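Local coordinates for protein mRNA transport regulator MTR2 (Candida albicans, PDB 1Q42) that takes part in carrying mRNA from the nucleus to the cytoplasm, together with its partner MEX67, at residues Gln104-Asp109 and Ser124-Phe129; Val120-Ala125 and Gly165-Leu170; Glu30-Arg35 and Glu174-Asp179; Asp41-Gln46 and Thr98-His103. All blocks are in the same frame, centred on the assembly; numbering follows the deposited sequence.

Contact 1 of 4, residues Gln104-Asp109 and Ser124-Phe129; sequences QLTSYD and SAKVRF
The extended side chain of Q104 runs alongside that of K126, both pointing the same way, and its amide oxygen OE1 comes within 3.2 Å of the K126 methylene CE. Q104 CG stands anti to the backbone N (chi1 -178°) and the chain continues extended, which carries the amide out to K126 CE; nearer the backbone Q104 CB meets K126 CG. A water accepts from K126 NZ and donates weakly to Q104 OE1, linking the two polar ends; the ammonium group also forms a cation-pi contact with W163. At the same pair the backbones bond: Q104 N donates to K126 O at 2.8 Å and K126 N donates back to Q104 O. The hairpin of strands 101-113 and 118-129, part of the NTF2-like sheet, then slips by one residue: T106 and S107 both face S124, a classic beta bulge. S124 O takes a bond of 3.0 Å from T106 N and a weak one of 3.5 Å from S107 N, while S124 N donates to S107 O at 3.0 Å. S107 OG lies 3.5 Å from S124 CB, whereas S124 OG turns to D167 on the next strand. On the other face L105 and A125 form a non-hydrogen-bonded pair, and L105 continues toward L33 and L37 of helix 29-40.

Contact 2 of 4, residues Val120-Ala125 and Gly165-Leu170; sequences VVHFSA and GVDVNL
Strands 118-129 and 164-173 are antiparallel neighbours in the sheet of the NTF2 fold, and here they run in unbroken register from V121-L170 to A125-V166. Three hydrogen-bonded pairs, V121 with L170, F123 with V168 and A125 with V166, alternate with the non-hydrogen-bonded pairs H122-N169 and S124-D167. F123 N to V168 O and V168 N to F123 O are both 2.9 Å long and nearly straight.

The two faces differ sharply. On the apolar one, the F123 ring lies flat against V168: V168 CB sits over one ring face, 3.6 Å from the centroid and 22° off the normal, a CH-pi contact. F123 CG stands between its own backbone N and carbonyl carbon (chi1 74°), which swings the ring across to the partner strand; L170 CD1 reaches the ring edge, 4.3 Å from F123 CE2. L33 and L37 of helix 29-40 also pack on this ring.

On the polar face S124 OG donates to D167 OD1 at 2.8 Å, meeting the oxygen from above the carboxylate plane. The other oxygen, D167 OD2, lies at the edge of the H122 ring, as does N169 OD1, 3.2 Å from H122 CD2. The N169 amide nitrogen turns instead to D187. An antiparallel ladder whose apolar face, here V121, F123, V168 and L170, is covered by a helix is typical of the NTF2 fold.

Contact 3 of 4, residues Glu30-Arg35 and Glu174-Asp179; sequences EPFLKR and ENVMQD
The carbonyl oxygen of V176 accepts a hydrogen bond from R35 NH2 at 3.0 Å, fastening the irregular loop between strands 164-173 and 183-192 to helix 29-40, the helix that packs on the sheet of this NTF2-like fold. The bond lies in the carbonyl plane on a lone pair and almost exactly in the guanidinium plane, so donor and acceptor are both well turned for it. The R35 chain bends at chi3 (-76°), bringing the guanidinium across to the loop. Its other terminal nitrogen, NH1, makes a salt bridge to D179 OD1 at 3.3 Å, with the guanidinium and carboxylate planes 51° apart. One arginine thus spans the loop from V176 to D179, and the two contacts together probably limit rotation of its head group.

M177 begins by pointing away from the helix but folds back through bends at chi2 and chi3. Its terminal methyl, CE, comes to the guanidinium edge 3.5 Å from R35 NH2 and also touches P31 CB at 3.9 Å, crossing both side chains.

Deeper in, V176 faces the helix and is buried against F32, with F119 and I182 also packing on it. The F32 ring, whose CG stands anti to the backbone N, in turn reaches L170 and V172 of the sheet. The valine methyl CG2 sits over one ring face, 18° off the normal, with its nearest approach, 3.2 Å, at F32 CG rather than at the far end of the ring.

Contact 4 of 4, residues Asp41-Gln46 and Thr98-His103; sequences DLLYTQ and TPLSSH
D41 is the first residue to leave helical geometry at the end of helix 29-40, and its CA comes 5.0 Å from that of S101, where strand 101-113 begins. The aspartate carboxylate grips that strand start with both oxygens. D41 OD1 accepts two bonds, from S101 OG at 2.7 Å on its anti side and from H103 ND1 at 2.8 Å on its syn side. D41 OD2 takes the backbone N of H103 at 2.9 Å, in a bond that is practically linear. Main chain and ring of H103 are therefore held by one carboxylate.

The imidazole and carboxylate planes are only 17° apart, and OD1 lies at the ring edge, near the ring plane. With H103 ND1 acting as donor here, the other ring nitrogen, NE2, bonds to the Y188 hydroxyl, so both ring nitrogens are engaged, which fixes the ring's rotation. S101 OG stands between its backbone N and carbonyl carbon (chi1 56°), which presents it to D41; R136 NH2 bonds to the same hydroxyl, and this nearby positive charge would probably help to stabilise the carboxylate.

A water donates to D41 O and S101 O, joining the two backbones. L100 CD1 rests against the backbone oxygens of D41 (3.4 Å) and L42, and the one apolar side-chain meeting is L100 CD2 with L43 CD1 at 3.7 Å. The carboxylate's hold on both main chain and side chains marks a polar junction between the long N-terminal helix and the outer strand of the NTF2-like fold.

Overall arrangement
Contacts 1 and 2 share strand 118-129: one joins it to the outer strand 101-113 through a bulged pairing at the surface, the other to strand 164-173 through a regular, partly buried ladder. Contacts 3 and 4 instead concern helix 29-40. Contact 3, along its body, is partly buried, with F32 and V176 inside and R35, M177 and D179 toward the outside; contact 4, just past its end, is a surface contact like contact 1, with which it shares strand 101-113. L33 of contact 3 packs against residues of contacts 1 and 2. Backbone bonds dominate the sheet pairings, whereas an arginine in contact 3 and an aspartate in contact 4 tie irregular chain to regular elements.

Contact 1 of 4, residues Gln104-Asp109 and Ser124-Phe129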
loop_
_atom_site.group_PDB
_atom_site.type_symbol
_atom_site.label_atom_id
_atom_site.label_comp_id
_atom_site.label_asym_id
_atom_site.label_seq_id
_atom_site.Cartn_x
_atom_site.Cartn_y
_atom_site.Cartn_z
ATOM N N GLN A 104 -3.391 3.900 -10.099
ATOM C CA GLN A 104 -3.771 5.233 -10.520
ATOM C C GLN A 104 -4.948 5.658 -9.637
ATOM O O GLN A 104 -6.002 5.029 -9.656
ATOM C CB GLN A 104 -4.173 5.215 -12.003
ATOM C CG GLN A 104 -4.552 6.553 -12.583
ATOM C CD GLN A 104 -5.018 6.457 -14.030
ATOM O OE1 GLN A 104 -4.539 5.613 -14.788
ATOM N NE2 GLN A 104 -5.957 7.321 -14.411
ATOM N N LEU A 105 -4.737 6.689 -8.827
ATOM C CA LEU A 105 -5.796 7.220 -7.971
ATOM C C LEU A 105 -6.875 7.836 -8.855
ATOM O O LEU A 105 -6.548 8.592 -9.776
ATOM C CB LEU A 105 -5.205 8.255 -7.017
ATOM C CG LEU A 105 -6.147 8.984 -6.048
ATOM C CD1 LEU A 105 -6.704 8.046 -5.029
ATOM C CD2 LEU A 105 -5.417 10.150 -5.329
ATOM N N THR A 106 -8.149 7.487 -8.636
ATOM C CA THR A 106 -9.221 8.051 -9.464
ATOM C C THR A 106 -10.275 8.911 -8.758
ATOM O O THR A 106 -10.892 9.755 -9.407
ATOM C CB THR A 106 -9.901 6.966 -10.314
ATOM O OG1 THR A 106 -10.350 5.889 -9.477
ATOM C CG2 THR A 106 -8.891 6.371 -11.325
ATOM N N SER A 107 -10.478 8.710 -7.459
ATOM C CA SER A 107 -11.378 9.551 -6.667
ATOM C C SER A 107 -11.088 9.347 -5.190
ATOM O O SER A 107 -10.574 8.309 -4.782
ATOM C CB SER A 107 -12.856 9.207 -6.937
ATOM O OG SER A 107 -13.145 7.847 -6.638
ATOM N N TYR A 108 -11.405 10.349 -4.388
ATOM C CA TYR A 108 -11.285 10.207 -2.948
ATOM C C TYR A 108 -12.190 11.202 -2.222
ATOM O O TYR A 108 -12.673 12.183 -2.795
ATOM C CB TYR A 108 -9.834 10.420 -2.515
ATOM C CG TYR A 108 -9.318 11.816 -2.810
ATOM C CD1 TYR A 108 -9.375 12.821 -1.848
ATOM C CD2 TYR A 108 -8.789 12.134 -4.065
ATOM C CE1 TYR A 108 -8.903 14.106 -2.123
ATOM C CE2 TYR A 108 -8.316 13.413 -4.345
ATOM C CZ TYR A 108 -8.379 14.391 -3.369
ATOM O OH TYR A 108 -7.921 15.661 -3.640
ATOM N N ASP A 109 -12.416 10.921 -0.953
ATOM C CA ASP A 109 -13.075 11.861 -0.067
ATOM C C ASP A 109 -12.611 11.573 1.353
ATOM O O ASP A 109 -12.351 10.434 1.718
ATOM C CB ASP A 109 -14.595 11.763 -0.191
ATOM C CG ASP A 109 -15.119 10.397 0.151
ATOM O OD1 ASP A 109 -15.410 10.175 1.341
ATOM O OD2 ASP A 109 -15.280 9.480 -0.691
ATOM N N SER A 124 -10.778 5.364 -4.349
ATOM C CA SER A 124 -10.884 4.355 -5.385
ATOM C C SER A 124 -9.691 4.548 -6.319
ATOM O O SER A 124 -9.197 5.654 -6.462
ATOM C CB SER A 124 -12.204 4.529 -6.129
ATOM O OG SER A 124 -13.299 4.387 -5.216
ATOM N N ALA A 125 -9.208 3.462 -6.894
ATOM C CA ALA A 125 -8.117 3.500 -7.871
ATOM C C ALA A 125 -8.310 2.366 -8.850
ATOM O O ALA A 125 -9.171 1.484 -8.642
ATOM C CB ALA A 125 -6.756 3.367 -7.178
ATOM N N LYS A 126 -7.541 2.408 -9.930
ATOM C CA LYS A 126 -7.296 1.217 -10.742
ATOM C C LYS A 126 -5.855 0.786 -10.564
ATOM O O LYS A 126 -4.980 1.608 -10.335
ATOM C CB LYS A 126 -7.626 1.401 -12.209
ATOM C CG LYS A 126 -7.101 2.618 -12.891
ATOM C CD LYS A 126 -7.927 2.894 -14.162
ATOM C CE LYS A 126 -7.376 4.093 -14.901
ATOM N NZ LYS A 126 -7.860 4.172 -16.298
ATOM N N VAL A 127 -5.634 -0.515 -10.609
ATOM C CA VAL A 127 -4.297 -1.070 -10.439
ATOM C C VAL A 127 -4.075 -2.161 -11.459
ATOM O O VAL A 127 -4.983 -2.917 -11.772
ATOM C CB VAL A 127 -4.048 -1.579 -8.984
ATOM C CG1 VAL A 127 -4.911 -2.773 -8.631
ATOM C CG2 VAL A 127 -2.589 -1.965 -8.761
ATOM N N ARG A 128 -2.859 -2.232 -11.986
ATOM C CA ARG A 128 -2.462 -3.349 -12.814
ATOM C C ARG A 128 -1.120 -3.891 -12.367
ATOM O O ARG A 128 -0.400 -3.250 -11.584
ATOM C CB ARG A 128 -2.440 -2.976 -14.288
ATOM C CG ARG A 128 -1.689 -1.742 -14.651
ATOM C CD ARG A 128 -2.070 -1.295 -16.055
ATOM N NE ARG A 128 -1.296 -0.150 -16.497
ATOM C CZ ARG A 128 -1.478 0.463 -17.663
ATOM N NH1 ARG A 128 -2.426 0.058 -18.505
ATOM N NH2 ARG A 128 -0.727 1.510 -17.976
ATOM N N PHE A 129 -0.805 -5.081 -12.860
ATOM C CA PHE A 129 0.360 -5.831 -12.392
ATOM C C PHE A 129 1.214 -6.340 -13.527
ATOM O O PHE A 129 0.727 -6.624 -14.627
ATOM C CB PHE A 129 -0.069 -7.024 -11.528
ATOM C CG PHE A 129 -0.820 -6.640 -10.300
ATOM C CD1 PHE A 129 -0.147 -6.448 -9.092
ATOM C CD2 PHE A 129 -2.209 -6.506 -10.327
ATOM C CE1 PHE A 129 -0.846 -6.095 -7.962
ATOM C CE2 PHE A 129 -2.907 -6.154 -9.200
ATOM C CZ PHE A 129 -2.218 -5.955 -8.005
HETATM O O HOH W 1 -5.781 5.816 -17.892
#

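Contact 2 of 4, residues Val120-Ala125 and Gly165-Leu170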
loop_
_atom_site.group_PDB
_atom_site.type_symbol
_atom_site.label_atom_id
_atom_site.label_comp_id
_atom_site.label_asym_id
_atom_site.label_seq_id
_atom_site.Cartn_x
_atom_site.Cartn_y
_atom_site.Cartn_z
ATOM N N VAL A 120 -10.973 9.810 8.481
ATOM C CA VAL A 120 -11.318 8.675 7.623
ATOM C C VAL A 120 -11.212 9.115 6.170
ATOM O O VAL A 120 -11.760 10.137 5.790
ATOM C CB VAL A 120 -12.763 8.248 7.838
ATOM C CG1 VAL A 120 -13.196 7.216 6.775
ATOM C CG2 VAL A 120 -12.945 7.701 9.205
ATOM N N VAL A 121 -10.560 8.315 5.343
ATOM C CA VAL A 121 -10.466 8.598 3.910
ATOM C C VAL A 121 -10.897 7.373 3.132
ATOM O O VAL A 121 -10.401 6.278 3.383
ATOM C CB VAL A 121 -9.017 8.883 3.471
ATOM C CG1 VAL A 121 -8.971 9.231 1.977
ATOM C CG2 VAL A 121 -8.441 9.956 4.264
ATOM N N HIS A 122 -11.806 7.561 2.180
ATOM C CA HIS A 122 -12.149 6.524 1.228
ATOM C C HIS A 122 -11.590 6.922 -0.125
ATOM O O HIS A 122 -11.738 8.064 -0.548
ATOM C CB HIS A 122 -13.669 6.380 1.139
ATOM C CG HIS A 122 -14.115 5.552 -0.020
ATOM N ND1 HIS A 122 -14.426 6.100 -1.250
ATOM C CD2 HIS A 122 -14.255 4.214 -0.156
ATOM C CE1 HIS A 122 -14.752 5.130 -2.088
ATOM N NE2 HIS A 122 -14.683 3.979 -1.440
ATOM N N PHE A 123 -10.924 6.001 -0.809
ATOM C CA PHE A 123 -10.500 6.283 -2.162
ATOM C C PHE A 123 -10.676 5.075 -3.059
ATOM O O PHE A 123 -10.798 3.947 -2.588
ATOM C CB PHE A 123 -9.070 6.869 -2.208
ATOM C CG PHE A 123 -7.938 5.885 -1.958
ATOM C CD1 PHE A 123 -7.425 5.114 -2.997
ATOM C CD2 PHE A 123 -7.323 5.805 -0.709
ATOM C CE1 PHE A 123 -6.343 4.259 -2.782
ATOM C CE2 PHE A 123 -6.244 4.940 -0.496
ATOM C CZ PHE A 123 -5.762 4.175 -1.546
ATOM N N SER A 124 -10.778 5.364 -4.349
ATOM C CA SER A 124 -10.884 4.355 -5.385
ATOM C C SER A 124 -9.691 4.548 -6.319
ATOM O O SER A 124 -9.197 5.654 -6.462
ATOM C CB SER A 124 -12.204 4.529 -6.129
ATOM O OG SER A 124 -13.299 4.387 -5.216
ATOM N N ALA A 125 -9.208 3.462 -6.894
ATOM C CA ALA A 125 -8.117 3.500 -7.871
ATOM C C ALA A 125 -8.310 2.366 -8.850
ATOM O O ALA A 125 -9.171 1.484 -8.642
ATOM C CB ALA A 125 -6.756 3.367 -7.178
ATOM N N GLY A 165 -10.049 -3.065 -10.278
ATOM C CA GLY A 165 -10.583 -2.000 -9.463
ATOM C C GLY A 165 -10.213 -2.232 -8.017
ATOM O O GLY A 165 -10.213 -3.361 -7.554
ATOM N N VAL A 166 -9.911 -1.146 -7.307
ATOM C CA VAL A 166 -9.578 -1.186 -5.889
ATOM C C VAL A 166 -10.330 -0.093 -5.108
ATOM O O VAL A 166 -10.464 1.031 -5.576
ATOM C CB VAL A 166 -8.064 -0.964 -5.648
ATOM C CG1 VAL A 166 -7.749 -1.125 -4.144
ATOM C CG2 VAL A 166 -7.255 -1.943 -6.425
ATOM N N ASP A 167 -10.827 -0.446 -3.926
ATOM C CA ASP A 167 -11.373 0.530 -2.974
ATOM C C ASP A 167 -10.566 0.405 -1.702
ATOM O O ASP A 167 -10.267 -0.709 -1.259
ATOM C CB ASP A 167 -12.845 0.215 -2.661
ATOM C CG ASP A 167 -13.823 1.024 -3.493
ATOM O OD1 ASP A 167 -13.416 1.694 -4.470
ATOM O OD2 ASP A 167 -15.067 0.987 -3.269
ATOM N N VAL A 168 -10.211 1.538 -1.110
ATOM C CA VAL A 168 -9.413 1.522 0.094
ATOM C C VAL A 168 -10.054 2.473 1.102
ATOM O O VAL A 168 -10.452 3.580 0.745
ATOM C CB VAL A 168 -7.964 1.983 -0.183
ATOM C CG1 VAL A 168 -7.162 2.001 1.098
ATOM C CG2 VAL A 168 -7.298 1.103 -1.197
ATOM N N ASN A 169 -10.161 2.016 2.347
ATOM C CA ASN A 169 -10.589 2.840 3.457
ATOM C C ASN A 169 -9.442 2.928 4.468
ATOM O O ASN A 169 -8.929 1.925 4.903
ATOM C CB ASN A 169 -11.826 2.240 4.137
ATOM C CG ASN A 169 -13.059 2.307 3.267
ATOM O OD1 ASN A 169 -13.466 3.379 2.834
ATOM N ND2 ASN A 169 -13.657 1.160 3.008
ATOM N N LEU A 170 -9.033 4.144 4.805
ATOM C CA LEU A 170 -7.968 4.378 5.778
ATOM C C LEU A 170 -8.520 5.201 6.947
ATOM O O LEU A 170 -9.380 6.060 6.749
ATOM C CB LEU A 170 -6.844 5.195 5.126
ATOM C CG LEU A 170 -6.088 4.651 3.909
ATOM C CD1 LEU A 170 -4.959 5.650 3.512
ATOM C CD2 LEU A 170 -5.548 3.274 4.107
#

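Contact 3 of 4, residues Glu30-Arg35 and Glu174-Asp179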
loop_
_atom_site.group_PDB
_atom_site.type_symbol
_atom_site.label_atom_id
_atom_site.label_comp_id
_atom_site.label_asym_id
_atom_site.label_seq_id
_atom_site.Cartn_x
_atom_site.Cartn_y
_atom_site.Cartn_z
ATOM N N GLU A 30 -4.518 14.641 -1.202
ATOM C CA GLU A 30 -4.152 14.000 -2.469
ATOM C C GLU A 30 -2.668 13.593 -2.560
ATOM O O GLU A 30 -2.370 12.480 -2.980
ATOM C CB GLU A 30 -4.559 14.842 -3.676
ATOM C CG GLU A 30 -4.323 14.142 -5.010
ATOM C CD GLU A 30 -5.105 14.753 -6.163
ATOM O OE1 GLU A 30 -6.126 15.438 -5.918
ATOM O OE2 GLU A 30 -4.695 14.545 -7.328
ATOM N N PRO A 31 -1.738 14.479 -2.199
ATOM C CA PRO A 31 -0.322 14.089 -2.141
ATOM C C PRO A 31 -0.055 12.928 -1.184
ATOM O O PRO A 31 0.760 12.073 -1.525
ATOM C CB PRO A 31 0.398 15.363 -1.665
ATOM C CG PRO A 31 -0.576 16.464 -1.766
ATOM C CD PRO A 31 -1.941 15.893 -1.837
ATOM N N PHE A 32 -0.728 12.889 -0.030
ATOM C CA PHE A 32 -0.565 11.780 0.915
ATOM C C PHE A 32 -0.978 10.451 0.294
ATOM O O PHE A 32 -0.259 9.465 0.422
ATOM C CB PHE A 32 -1.368 12.006 2.199
ATOM C CG PHE A 32 -1.630 10.738 2.978
ATOM C CD1 PHE A 32 -0.583 10.053 3.588
ATOM C CD2 PHE A 32 -2.918 10.233 3.103
ATOM C CE1 PHE A 32 -0.817 8.876 4.314
ATOM C CE2 PHE A 32 -3.154 9.060 3.828
ATOM C CZ PHE A 32 -2.097 8.386 4.426
ATOM N N LEU A 33 -2.124 10.431 -0.376
ATOM C CA LEU A 33 -2.611 9.197 -1.016
ATOM C C LEU A 33 -1.678 8.731 -2.117
ATOM O O LEU A 33 -1.431 7.534 -2.263
ATOM C CB LEU A 33 -4.030 9.373 -1.567
ATOM C CG LEU A 33 -5.122 9.613 -0.530
ATOM C CD1 LEU A 33 -6.479 9.809 -1.211
ATOM C CD2 LEU A 33 -5.206 8.475 0.505
ATOM N N LYS A 34 -1.155 9.673 -2.892
ATOM C CA LYS A 34 -0.229 9.331 -3.966
ATOM C C LYS A 34 1.071 8.747 -3.418
ATOM O O LYS A 34 1.603 7.789 -3.976
ATOM C CB LYS A 34 0.002 10.534 -4.877
ATOM C CG LYS A 34 -1.227 10.820 -5.713
ATOM C CD LYS A 34 -1.103 12.079 -6.542
ATOM C CE LYS A 34 -2.060 12.019 -7.725
ATOM N NZ LYS A 34 -2.272 13.342 -8.357
ATOM N N ARG A 35 1.545 9.280 -2.301
ATOM C CA ARG A 35 2.731 8.750 -1.637
ATOM C C ARG A 35 2.495 7.330 -1.098
ATOM O O ARG A 35 3.347 6.453 -1.227
ATOM C CB ARG A 35 3.160 9.656 -0.486
ATOM C CG ARG A 35 3.975 10.840 -0.906
ATOM C CD ARG A 35 4.616 11.556 0.265
ATOM N NE ARG A 35 3.642 12.360 1.001
ATOM C CZ ARG A 35 3.219 12.136 2.243
ATOM N NH1 ARG A 35 3.655 11.096 2.960
ATOM N NH2 ARG A 35 2.331 12.967 2.778
ATOM N N GLU A 174 -4.201 12.859 12.081
ATOM C CA GLU A 174 -4.410 14.191 11.484
ATOM C C GLU A 174 -3.259 14.734 10.634
ATOM O O GLU A 174 -3.479 15.279 9.544
ATOM C CB GLU A 174 -4.654 15.214 12.598
ATOM C CG GLU A 174 -6.109 15.448 12.948
ATOM C CD GLU A 174 -6.261 16.446 14.078
ATOM O OE1 GLU A 174 -5.252 16.711 14.777
ATOM O OE2 GLU A 174 -7.384 16.968 14.268
ATOM N N ASN A 175 -2.044 14.631 11.159
ATOM C CA ASN A 175 -0.876 15.232 10.518
ATOM C C ASN A 175 -0.350 14.328 9.417
ATOM O O ASN A 175 0.525 13.490 9.638
ATOM C CB ASN A 175 0.200 15.551 11.555
ATOM C CG ASN A 175 -0.242 16.635 12.527
ATOM O OD1 ASN A 175 -0.045 16.520 13.741
ATOM N ND2 ASN A 175 -0.852 17.690 11.998
ATOM N N VAL A 176 -0.901 14.531 8.224
ATOM C CA VAL A 176 -0.754 13.603 7.111
ATOM C C VAL A 176 0.435 13.935 6.202
ATOM O O VAL A 176 0.768 13.156 5.306
ATOM C CB VAL A 176 -2.080 13.539 6.297
ATOM C CG1 VAL A 176 -2.101 14.550 5.135
ATOM C CG2 VAL A 176 -2.326 12.133 5.809
ATOM N N MET A 177 1.069 15.083 6.438
ATOM C CA MET A 177 2.260 15.492 5.696
ATOM C C MET A 177 3.492 15.192 6.568
ATOM O O MET A 177 4.363 16.045 6.763
ATOM C CB MET A 177 2.160 16.990 5.324
ATOM C CG MET A 177 2.651 17.344 3.907
ATOM S SD MET A 177 1.319 17.762 2.726
ATOM C CE MET A 177 0.839 16.117 2.128
ATOM N N GLN A 178 3.553 13.964 7.083
ATOM C CA GLN A 178 4.559 13.582 8.076
ATOM C C GLN A 178 5.498 12.469 7.618
ATOM O O GLN A 178 6.661 12.443 8.022
ATOM C CB GLN A 178 3.876 13.170 9.383
ATOM C CG GLN A 178 3.576 14.340 10.304
ATOM C CD GLN A 178 3.317 13.905 11.733
ATOM O OE1 GLN A 178 4.012 14.342 12.651
ATOM N NE2 GLN A 178 2.323 13.044 11.926
ATOM N N ASP A 179 4.988 11.540 6.809
ATOM C CA ASP A 179 5.789 10.454 6.227
ATOM C C ASP A 179 6.160 9.318 7.200
ATOM O O ASP A 179 6.791 8.340 6.786
ATOM C CB ASP A 179 7.052 11.007 5.528
ATOM C CG ASP A 179 6.922 11.021 4.015
ATOM O OD1 ASP A 179 6.717 9.933 3.429
ATOM O OD2 ASP A 179 7.009 12.070 3.327
#

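Contact 4 of 4, residues Asp41-Gln46 and Thr98-His103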
loop_
_atom_site.group_PDB
_atom_site.type_symbol
_atom_site.label_atom_id
_atom_site.label_comp_id
_atom_site.label_asym_id
_atom_site.label_seq_id
_atom_site.Cartn_x
_atom_site.Cartn_y
_atom_site.Cartn_z
ATOM N N ASP A 41 3.846 0.558 -4.963
ATOM C CA ASP A 41 4.294 0.387 -6.338
ATOM C C ASP A 41 5.823 0.456 -6.471
ATOM O O ASP A 41 6.345 0.478 -7.579
ATOM C CB ASP A 41 3.701 1.493 -7.209
ATOM C CG ASP A 41 2.211 1.381 -7.369
ATOM O OD1 ASP A 41 1.614 0.323 -7.010
ATOM O OD2 ASP A 41 1.571 2.337 -7.838
ATOM N N LEU A 42 6.515 0.479 -5.344
ATOM C CA LEU A 42 7.962 0.704 -5.318
ATOM C C LEU A 42 8.741 -0.288 -6.174
ATOM O O LEU A 42 8.597 -1.509 -6.033
ATOM C CB LEU A 42 8.456 0.656 -3.863
ATOM C CG LEU A 42 9.852 1.212 -3.572
ATOM C CD1 LEU A 42 9.898 2.713 -3.834
ATOM C CD2 LEU A 42 10.248 0.927 -2.138
ATOM N N LEU A 43 9.570 0.249 -7.074
ATOM C CA LEU A 43 10.451 -0.563 -7.895
ATOM C C LEU A 43 11.693 -0.890 -7.068
ATOM O O LEU A 43 12.243 -0.022 -6.390
ATOM C CB LEU A 43 10.832 0.201 -9.166
ATOM C CG LEU A 43 11.744 -0.468 -10.194
ATOM C CD1 LEU A 43 11.029 -1.556 -10.986
ATOM C CD2 LEU A 43 12.286 0.612 -11.117
ATOM N N TYR A 44 12.106 -2.146 -7.107
ATOM C CA TYR A 44 13.282 -2.590 -6.375
ATOM C C TYR A 44 14.509 -2.178 -7.164
ATOM O O TYR A 44 14.610 -2.495 -8.341
ATOM C CB TYR A 44 13.261 -4.103 -6.212
ATOM C CG TYR A 44 14.519 -4.673 -5.597
ATOM C CD1 TYR A 44 14.758 -4.560 -4.230
ATOM C CD2 TYR A 44 15.475 -5.312 -6.384
ATOM C CE1 TYR A 44 15.912 -5.082 -3.656
ATOM C CE2 TYR A 44 16.628 -5.840 -5.822
ATOM C CZ TYR A 44 16.840 -5.719 -4.460
ATOM O OH TYR A 44 17.987 -6.228 -3.899
ATOM N N THR A 45 15.420 -1.460 -6.511
ATOM C CA THR A 45 16.690 -1.087 -7.115
ATOM C C THR A 45 17.818 -1.483 -6.167
ATOM O O THR A 45 17.874 -1.038 -5.021
ATOM C CB THR A 45 16.736 0.427 -7.473
ATOM O OG1 THR A 45 18.065 0.797 -7.863
ATOM C CG2 THR A 45 16.449 1.323 -6.267
ATOM N N GLN A 46 18.695 -2.349 -6.649
ATOM C CA GLN A 46 19.818 -2.812 -5.851
ATOM C C GLN A 46 20.975 -1.834 -6.029
ATOM O O GLN A 46 21.404 -1.616 -7.155
ATOM C CB GLN A 46 20.235 -4.208 -6.311
ATOM C CG GLN A 46 21.045 -4.976 -5.276
ATOM C CD GLN A 46 21.281 -6.416 -5.678
ATOM O OE1 GLN A 46 22.417 -6.903 -5.645
ATOM N NE2 GLN A 46 20.210 -7.107 -6.052
ATOM N N THR A 98 3.205 -10.147 -4.470
ATOM C CA THR A 98 2.554 -9.694 -5.701
ATOM C C THR A 98 3.602 -9.312 -6.748
ATOM O O THR A 98 4.708 -8.894 -6.412
ATOM C CB THR A 98 1.605 -8.472 -5.470
ATOM O OG1 THR A 98 2.340 -7.319 -5.006
ATOM C CG2 THR A 98 0.570 -8.743 -4.390
ATOM N N PRO A 99 3.251 -9.414 -8.025
ATOM C CA PRO A 99 4.081 -8.790 -9.053
ATOM C C PRO A 99 4.083 -7.286 -8.839
ATOM O O PRO A 99 3.234 -6.746 -8.128
ATOM C CB PRO A 99 3.382 -9.158 -10.373
ATOM C CG PRO A 99 2.389 -10.231 -10.009
ATOM C CD PRO A 99 2.041 -10.043 -8.583
ATOM N N LEU A 100 5.032 -6.604 -9.468
ATOM C CA LEU A 100 5.092 -5.161 -9.358
ATOM C C LEU A 100 3.744 -4.584 -9.774
ATOM O O LEU A 100 3.148 -5.053 -10.722
ATOM C CB LEU A 100 6.172 -4.601 -10.279
ATOM C CG LEU A 100 6.433 -3.096 -10.196
ATOM C CD1 LEU A 100 6.842 -2.702 -8.783
ATOM C CD2 LEU A 100 7.490 -2.699 -11.214
ATOM N N SER A 101 3.307 -3.556 -9.063
ATOM C CA SER A 101 2.019 -2.925 -9.275
ATOM C C SER A 101 2.145 -1.479 -9.751
ATOM O O SER A 101 3.163 -0.801 -9.537
ATOM C CB SER A 101 1.214 -2.972 -7.974
ATOM O OG SER A 101 1.930 -2.375 -6.895
ATOM N N SER A 102 1.077 -0.999 -10.377
ATOM C CA SER A 102 0.957 0.401 -10.773
ATOM C C SER A 102 -0.491 0.859 -10.535
ATOM O O SER A 102 -1.408 0.464 -11.263
ATOM C CB SER A 102 1.345 0.565 -12.230
ATOM O OG SER A 102 1.136 1.900 -12.679
ATOM N N HIS A 103 -0.687 1.643 -9.479
ATOM C CA HIS A 103 -1.991 2.192 -9.085
ATOM C C HIS A 103 -2.167 3.586 -9.688
ATOM O O HIS A 103 -1.208 4.367 -9.781
ATOM C CB HIS A 103 -2.080 2.383 -7.562
ATOM C CG HIS A 103 -2.202 1.119 -6.758
ATOM N ND1 HIS A 103 -1.112 0.362 -6.374
ATOM C CD2 HIS A 103 -3.291 0.508 -6.228
ATOM C CE1 HIS A 103 -1.530 -0.668 -5.651
ATOM N NE2 HIS A 103 -2.848 -0.593 -5.534
HETATM O O HOH W 2 5.444 0.523 -10.333
#